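Local coordinates for protein probable mannosyltransferase KTR4 (Saccharomyces cerevisiae, PDB 5A07) that is a probable mannosyltransferase with a GT-A type glycosyltransferase fold, binding guanosine-5'-diphosphate and a manganese ion in its pocket, at residues N173-Y185 with E201-E215. Residues are numbered along the deposited sequence; the frame is centred on the assembly and turned at random.
Sequences NWNMPDSIDRERY and EVESYHNMCRFYSKE. With GDP (guanosine-5'-diphosphate), chain F.
Asn207 CB lies over one face of the Trp174 indole, a CH-pi contact 3.8 Å from the five-membered ring centroid, while a water accepting from Trp174 NE1 sits in plane at the edge. The indole reaches across helix 203-214: a chi1 of 179°, which sets CG opposite the backbone N, carries CZ3 to Phe211 CB at 3.7 Å and CH2 to Met208. Tyr185 turns its edge to the face of His206, the planes at 82°, and Met176 CE sits over the centre of one Tyr185 face. Pro177 covers a face of the Arg210 guanidinium, whose NH1 gives a weak hydrogen bond to Asn175 O and whose NE pairs with Glu342. Arg182 grips Glu203 end-on: NH2 meets OE2 at 2.8 Å on its syn side, NH1 meets OE1 at 3.0 Å from above the carboxylate plane. One water links Met176 N, Glu203 OE2 and Asn207 ND2; Asn207 OD1 is hydrogen-bonded to the Tyr348 hydroxyl. The case illustrates a loop laid over a helix by an aromatic that, with Ser204, Tyr205 and Met208, also lines a nucleotide pocket; Tyr205 OH bonds guanosine-5'-diphosphate O2B at 2.7 Å. Residues 173-185 cover one side of helix 203-214, whose other contacts include strand 105-110 and helices 346-349 and 354-365.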
loop_
_atom_site.group_PDB
_atom_site.type_symbol
_atom_site.label_atom_id
_atom_site.label_comp_id
_atom_site.label_asym_id
_atom_site.label_seq_id
_atom_site.Cartn_x
_atom_site.Cartn_y
_atom_site.Cartn_z
ATOM N N ASN B 173 -3.305 -22.300 2.217
ATOM C CA ASN B 173 -3.510 -20.890 1.901
ATOM C C ASN B 173 -2.287 -20.040 2.164
ATOM O O ASN B 173 -2.371 -18.812 2.081
ATOM C CB ASN B 173 -4.673 -20.359 2.693
ATOM C CG ASN B 173 -5.973 -21.018 2.329
ATOM O OD1 ASN B 173 -6.858 -21.184 3.166
ATOM N ND2 ASN B 173 -6.127 -21.351 1.104
ATOM N N TRP B 174 -1.165 -20.690 2.490
ATOM C CA TRP B 174 0.092 -20.017 2.831
ATOM C C TRP B 174 1.284 -20.578 2.049
ATOM O O TRP B 174 2.029 -19.846 1.425
ATOM C CB TRP B 174 0.342 -20.119 4.349
ATOM C CG TRP B 174 1.611 -19.493 4.773
ATOM C CD1 TRP B 174 2.794 -20.110 4.931
ATOM C CD2 TRP B 174 1.844 -18.095 4.987
ATOM N NE1 TRP B 174 3.745 -19.212 5.241
ATOM C CE2 TRP B 174 3.179 -17.965 5.318
ATOM C CE3 TRP B 174 1.019 -16.951 4.961
ATOM C CZ2 TRP B 174 3.765 -16.732 5.624
ATOM C CZ3 TRP B 174 1.575 -15.729 5.246
ATOM C CH2 TRP B 174 2.945 -15.624 5.598
ATOM N N ASN B 175 1.471 -21.901 2.089
ATOM C CA ASN B 175 2.683 -22.514 1.565
ATOM C C ASN B 175 2.839 -22.448 0.051
ATOM O O ASN B 175 1.892 -22.330 -0.672
ATOM C CB ASN B 175 2.738 -24.013 1.943
ATOM C CG ASN B 175 2.812 -24.245 3.442
ATOM O OD1 ASN B 175 3.421 -23.517 4.151
ATOM N ND2 ASN B 175 2.230 -25.308 3.881
ATOM N N MET B 176 4.087 -22.524 -0.382
ATOM C CA MET B 176 4.385 -22.641 -1.799
ATOM C C MET B 176 3.494 -23.743 -2.380
ATOM O O MET B 176 3.501 -24.862 -1.870
ATOM C CB MET B 176 5.850 -22.997 -1.975
ATOM C CG MET B 176 6.269 -23.053 -3.448
ATOM S SD MET B 176 7.923 -23.690 -3.639
ATOM C CE MET B 176 8.954 -22.408 -2.994
ATOM N N PRO B 177 2.732 -23.440 -3.440
ATOM C CA PRO B 177 1.827 -24.424 -4.057
ATOM C C PRO B 177 2.607 -25.464 -4.916
ATOM O O PRO B 177 3.815 -25.261 -5.221
ATOM C CB PRO B 177 0.962 -23.570 -4.967
ATOM C CG PRO B 177 1.856 -22.450 -5.383
ATOM C CD PRO B 177 2.787 -22.181 -4.229
ATOM N N ASP B 178 1.928 -26.550 -5.289
ATOM C CA ASP B 178 2.558 -27.625 -6.121
ATOM C C ASP B 178 2.903 -27.165 -7.539
ATOM O O ASP B 178 3.817 -27.691 -8.164
ATOM C CB ASP B 178 1.628 -28.829 -6.253
ATOM C CG ASP B 178 1.387 -29.533 -4.929
ATOM O OD1 ASP B 178 2.336 -29.584 -4.094
ATOM O OD2 ASP B 178 0.237 -30.028 -4.754
ATOM N N SER B 179 2.185 -26.166 -8.032
ATOM C CA SER B 179 2.478 -25.587 -9.334
ATOM C C SER B 179 3.920 -25.119 -9.461
ATOM O O SER B 179 4.397 -24.963 -10.567
ATOM C CB SER B 179 1.506 -24.446 -9.603
ATOM O OG SER B 179 1.608 -23.406 -8.603
ATOM N N ILE B 180 4.637 -24.902 -8.369
ATOM C CA ILE B 180 5.993 -24.358 -8.450
ATOM C C ILE B 180 7.018 -25.478 -8.456
ATOM O O ILE B 180 6.925 -26.344 -7.631
ATOM C CB ILE B 180 6.305 -23.419 -7.234
ATOM C CG1 ILE B 180 5.416 -22.171 -7.253
ATOM C CG2 ILE B 180 7.781 -23.021 -7.155
ATOM C CD1 ILE B 180 5.614 -21.281 -8.478
ATOM N N ASP B 181 8.031 -25.388 -9.315
ATOM C CA ASP B 181 9.168 -26.271 -9.269
ATOM C C ASP B 181 10.183 -25.743 -8.280
ATOM O O ASP B 181 10.958 -24.777 -8.554
ATOM C CB ASP B 181 9.819 -26.430 -10.668
ATOM C CG ASP B 181 11.250 -27.081 -10.631
ATOM O OD1 ASP B 181 11.769 -27.579 -9.615
ATOM O OD2 ASP B 181 11.901 -27.060 -11.661
ATOM N N ARG B 182 10.245 -26.420 -7.146
ATOM C CA ARG B 182 11.140 -26.003 -6.101
ATOM C C ARG B 182 12.603 -25.897 -6.509
ATOM O O ARG B 182 13.359 -24.998 -6.021
ATOM C CB ARG B 182 10.936 -26.894 -4.902
ATOM C CG ARG B 182 11.753 -26.492 -3.705
ATOM C CD ARG B 182 11.319 -27.331 -2.540
ATOM N NE ARG B 182 10.051 -26.900 -1.941
ATOM C CZ ARG B 182 9.942 -25.843 -1.129
ATOM N NH1 ARG B 182 10.996 -25.071 -0.881
ATOM N NH2 ARG B 182 8.801 -25.563 -0.588
ATOM N N GLU B 183 13.037 -26.744 -7.437
ATOM C CA GLU B 183 14.441 -26.636 -7.864
ATOM C C GLU B 183 14.711 -25.361 -8.725
ATOM O O GLU B 183 15.750 -24.645 -8.594
ATOM C CB GLU B 183 14.916 -27.948 -8.523
ATOM C CG GLU B 183 16.419 -28.199 -8.372
ATOM C CD GLU B 183 16.849 -29.570 -8.894
ATOM O OE1 GLU B 183 15.952 -30.335 -9.359
ATOM O OE2 GLU B 183 18.075 -29.875 -8.832
ATOM N N ARG B 184 13.762 -25.022 -9.571
ATOM C CA ARG B 184 13.858 -23.734 -10.281
ATOM C C ARG B 184 13.847 -22.513 -9.311
ATOM O O ARG B 184 14.698 -21.602 -9.390
ATOM C CB ARG B 184 12.718 -23.657 -11.253
ATOM C CG ARG B 184 12.824 -22.450 -12.147
ATOM C CD ARG B 184 11.705 -22.532 -13.158
ATOM N NE ARG B 184 11.364 -21.227 -13.706
ATOM C CZ ARG B 184 10.270 -21.003 -14.425
ATOM N NH1 ARG B 184 9.404 -21.976 -14.677
ATOM N NH2 ARG B 184 10.038 -19.799 -14.893
ATOM N N TYR B 185 12.929 -22.580 -8.349
ATOM C CA TYR B 185 12.849 -21.604 -7.296
ATOM C C TYR B 185 14.243 -21.409 -6.716
ATOM O O TYR B 185 14.742 -20.271 -6.607
ATOM C CB TYR B 185 11.767 -22.051 -6.264
ATOM C CG TYR B 185 11.875 -21.312 -4.960
ATOM C CD1 TYR B 185 11.464 -19.996 -4.854
ATOM C CD2 TYR B 185 12.436 -21.904 -3.835
ATOM C CE1 TYR B 185 11.612 -19.304 -3.662
ATOM C CE2 TYR B 185 12.598 -21.214 -2.648
ATOM C CZ TYR B 185 12.163 -19.911 -2.568
ATOM O OH TYR B 185 12.306 -19.216 -1.406
ATOM N N GLU B 201 16.074 -15.433 -0.827
ATOM C CA GLU B 201 16.104 -16.844 -0.469
ATOM C C GLU B 201 15.277 -17.135 0.794
ATOM O O GLU B 201 15.385 -18.215 1.376
ATOM C CB GLU B 201 17.595 -17.283 -0.314
ATOM C CG GLU B 201 18.390 -17.309 -1.629
ATOM C CD GLU B 201 19.854 -17.773 -1.498
ATOM O OE1 GLU B 201 20.687 -16.977 -1.028
ATOM O OE2 GLU B 201 20.178 -18.916 -1.892
ATOM N N VAL B 202 14.459 -16.185 1.252
ATOM C CA VAL B 202 13.589 -16.437 2.427
ATOM C C VAL B 202 12.225 -16.876 1.987
ATOM O O VAL B 202 11.412 -16.034 1.561
ATOM C CB VAL B 202 13.521 -15.213 3.314
ATOM C CG1 VAL B 202 12.725 -15.522 4.589
ATOM C CG2 VAL B 202 14.926 -14.754 3.691
ATOM N N GLU B 203 11.934 -18.176 2.083
ATOM C CA GLU B 203 10.738 -18.697 1.516
ATOM C C GLU B 203 9.477 -18.091 2.156
ATOM O O GLU B 203 8.475 -17.875 1.485
ATOM C CB GLU B 203 10.716 -20.225 1.627
ATOM C CG GLU B 203 9.506 -20.856 0.944
ATOM C CD GLU B 203 9.573 -22.383 0.903
ATOM O OE1 GLU B 203 10.651 -22.929 1.215
ATOM O OE2 GLU B 203 8.554 -23.013 0.575
ATOM N N SER B 204 9.522 -17.875 3.471
ATOM C CA SER B 204 8.364 -17.311 4.206
ATOM C C SER B 204 7.966 -15.908 3.595
ATOM O O SER B 204 6.815 -15.520 3.663
ATOM C CB SER B 204 8.682 -17.197 5.658
ATOM O OG SER B 204 9.778 -16.338 5.846
ATOM N N TYR B 205 8.956 -15.195 3.082
ATOM C CA TYR B 205 8.752 -13.822 2.586
ATOM C C TYR B 205 7.993 -13.867 1.290
ATOM O O TYR B 205 7.043 -13.095 1.066
ATOM C CB TYR B 205 10.065 -13.083 2.444
ATOM C CG TYR B 205 9.823 -11.600 2.209
ATOM C CD1 TYR B 205 9.624 -10.755 3.292
ATOM C CD2 TYR B 205 9.770 -11.058 0.928
ATOM C CE1 TYR B 205 9.399 -9.377 3.103
ATOM C CE2 TYR B 205 9.511 -9.676 0.717
ATOM C CZ TYR B 205 9.333 -8.864 1.811
ATOM O OH TYR B 205 9.107 -7.528 1.684
ATOM N N HIS B 206 8.397 -14.801 0.425
ATOM C CA HIS B 206 7.617 -15.100 -0.753
ATOM C C HIS B 206 6.175 -15.454 -0.406
ATOM O O HIS B 206 5.217 -14.969 -1.001
ATOM C CB HIS B 206 8.285 -16.250 -1.531
ATOM C CG HIS B 206 9.599 -15.905 -2.135
ATOM N ND1 HIS B 206 9.739 -15.651 -3.489
ATOM C CD2 HIS B 206 10.857 -15.803 -1.609
ATOM C CE1 HIS B 206 11.019 -15.450 -3.773
ATOM N NE2 HIS B 206 11.727 -15.526 -2.650
ATOM N N ASN B 207 5.981 -16.329 0.569
ATOM C CA ASN B 207 4.650 -16.738 0.969
ATOM C C ASN B 207 3.873 -15.541 1.485
ATOM O O ASN B 207 2.705 -15.472 1.234
ATOM C CB ASN B 207 4.687 -17.794 2.099
ATOM C CG ASN B 207 5.263 -19.133 1.610
ATOM O OD1 ASN B 207 5.343 -19.431 0.398
ATOM N ND2 ASN B 207 5.630 -19.956 2.550
ATOM N N MET B 208 4.522 -14.688 2.260
ATOM C CA MET B 208 3.844 -13.498 2.788
ATOM C C MET B 208 3.356 -12.563 1.672
ATOM O O MET B 208 2.219 -12.111 1.671
ATOM C CB MET B 208 4.762 -12.787 3.716
ATOM C CG MET B 208 4.157 -11.501 4.334
ATOM S SD MET B 208 4.356 -10.023 3.279
ATOM C CE MET B 208 6.116 -9.751 3.127
ATOM N N CYS B 209 4.217 -12.323 0.723
ATOM C CA CYS B 209 3.879 -11.424 -0.390
ATOM C C CYS B 209 2.690 -11.917 -1.175
ATOM O O CYS B 209 1.738 -11.193 -1.554
ATOM C CB CYS B 209 5.079 -11.267 -1.299
ATOM S SG CYS B 209 6.449 -10.313 -0.672
ATOM N N ARG B 210 2.708 -13.220 -1.438
ATOM C CA ARG B 210 1.586 -13.821 -2.103
ATOM C C ARG B 210 0.294 -13.786 -1.263
ATOM O O ARG B 210 -0.813 -13.459 -1.792
ATOM C CB ARG B 210 1.982 -15.263 -2.447
ATOM C CG ARG B 210 0.816 -16.118 -2.961
ATOM C CD ARG B 210 1.472 -17.399 -3.552
ATOM N NE ARG B 210 0.499 -18.415 -3.857
ATOM C CZ ARG B 210 0.210 -19.469 -3.087
ATOM N NH1 ARG B 210 0.808 -19.637 -1.934
ATOM N NH2 ARG B 210 -0.637 -20.397 -3.526
ATOM N N PHE B 211 0.401 -14.115 0.042
ATOM C CA PHE B 211 -0.762 -14.112 0.929
ATOM C C PHE B 211 -1.354 -12.661 0.996
ATOM O O PHE B 211 -2.568 -12.493 0.911
ATOM C CB PHE B 211 -0.338 -14.530 2.340
ATOM C CG PHE B 211 -1.418 -14.421 3.363
ATOM C CD1 PHE B 211 -2.378 -15.411 3.502
ATOM C CD2 PHE B 211 -1.468 -13.351 4.233
ATOM C CE1 PHE B 211 -3.426 -15.304 4.401
ATOM C CE2 PHE B 211 -2.526 -13.225 5.168
ATOM C CZ PHE B 211 -3.515 -14.213 5.252
ATOM N N TYR B 212 -0.481 -11.679 1.171
ATOM C CA TYR B 212 -1.005 -10.249 1.261
ATOM C C TYR B 212 -1.540 -9.743 -0.087
ATOM O O TYR B 212 -2.386 -8.828 -0.135
ATOM C CB TYR B 212 0.041 -9.311 1.878
ATOM C CG TYR B 212 -0.293 -8.882 3.300
ATOM C CD1 TYR B 212 -1.592 -8.499 3.641
ATOM C CD2 TYR B 212 0.696 -8.841 4.326
ATOM C CE1 TYR B 212 -1.906 -8.092 4.929
ATOM C CE2 TYR B 212 0.380 -8.387 5.594
ATOM C CZ TYR B 212 -0.910 -8.016 5.901
ATOM O OH TYR B 212 -1.251 -7.556 7.192
ATOM N N SER B 213 -1.119 -10.374 -1.190
ATOM C CA SER B 213 -1.604 -10.000 -2.514
ATOM C C SER B 213 -2.974 -10.568 -2.723
ATOM O O SER B 213 -3.917 -9.846 -3.112
ATOM C CB SER B 213 -0.676 -10.479 -3.662
ATOM O OG SER B 213 0.631 -9.897 -3.616
ATOM N N LYS B 214 -3.139 -11.872 -2.462
ATOM C CA LYS B 214 -4.346 -12.568 -3.007
ATOM C C LYS B 214 -5.185 -13.429 -2.096
ATOM O O LYS B 214 -6.257 -13.895 -2.494
ATOM C CB LYS B 214 -3.940 -13.403 -4.249
ATOM C CG LYS B 214 -3.252 -14.736 -3.934
ATOM C CD LYS B 214 -2.864 -15.413 -5.257
ATOM C CE LYS B 214 -2.757 -16.925 -5.198
ATOM N NZ LYS B 214 -3.994 -17.516 -4.636
ATOM N N GLU B 215 -4.746 -13.611 -0.855
ATOM C CA GLU B 215 -5.428 -14.558 0.035
ATOM C C GLU B 215 -5.975 -13.961 1.331
ATOM O O GLU B 215 -6.984 -14.475 1.839
ATOM C CB GLU B 215 -4.488 -15.695 0.330
ATOM C CG GLU B 215 -5.047 -16.804 1.232
ATOM C CD GLU B 215 -6.343 -17.438 0.724
ATOM O OE1 GLU B 215 -6.565 -17.403 -0.491
ATOM O OE2 GLU B 215 -7.143 -17.930 1.551
HETATM P PB GDP F . 8.947 -5.684 5.073
HETATM O O1B GDP F . 10.387 -5.610 5.419
HETATM O O2B GDP F . 8.575 -5.915 3.725
HETATM O O3B GDP F . 8.152 -4.658 5.788
HETATM O O3A GDP F . 8.592 -7.156 5.659
HETATM P PA GDP F . 8.065 -7.638 7.074
HETATM O O1A GDP F . 8.893 -8.686 7.680
HETATM O O2A GDP F . 7.656 -6.579 8.013
HETATM O "O5'" GDP F . 6.757 -8.398 6.623
HETATM C "C5'" GDP F . 5.477 -7.855 6.276
HETATM C "C4'" GDP F . 4.380 -8.226 7.260
HETATM O "O4'" GDP F . 4.210 -9.648 7.196
HETATM C "C3'" GDP F . 4.673 -7.870 8.708
HETATM O "O3'" GDP F . 3.417 -7.610 9.381
HETATM C "C2'" GDP F . 5.350 -9.146 9.234
HETATM O "O2'" GDP F . 5.145 -9.322 10.630
HETATM C "C1'" GDP F . 4.587 -10.178 8.482
HETATM N N9 GDP F . 5.364 -11.404 8.176
HETATM C C8 GDP F . 6.475 -11.543 7.408
HETATM N N7 GDP F . 6.825 -12.891 7.347
HETATM C C5 GDP F . 5.893 -13.577 8.076
HETATM C C6 GDP F . 5.679 -15.002 8.395
HETATM O O6 GDP F . 6.541 -15.788 7.886
HETATM N N1 GDP F . 4.641 -15.317 9.180
HETATM C C2 GDP F . 3.790 -14.361 9.713
HETATM N N2 GDP F . 2.785 -14.744 10.492
HETATM N N3 GDP F . 3.949 -13.027 9.450
HETATM C C4 GDP F . 4.922 -12.619 8.614
HETATM O O HOH W 1 1.336 -17.620 0.261
HETATM O O HOH W 2 6.517 -19.842 5.706
HETATM O O HOH W 3 6.106 -22.713 1.446
HETATM O O HOH W 4 14.232 -20.139 0.008
#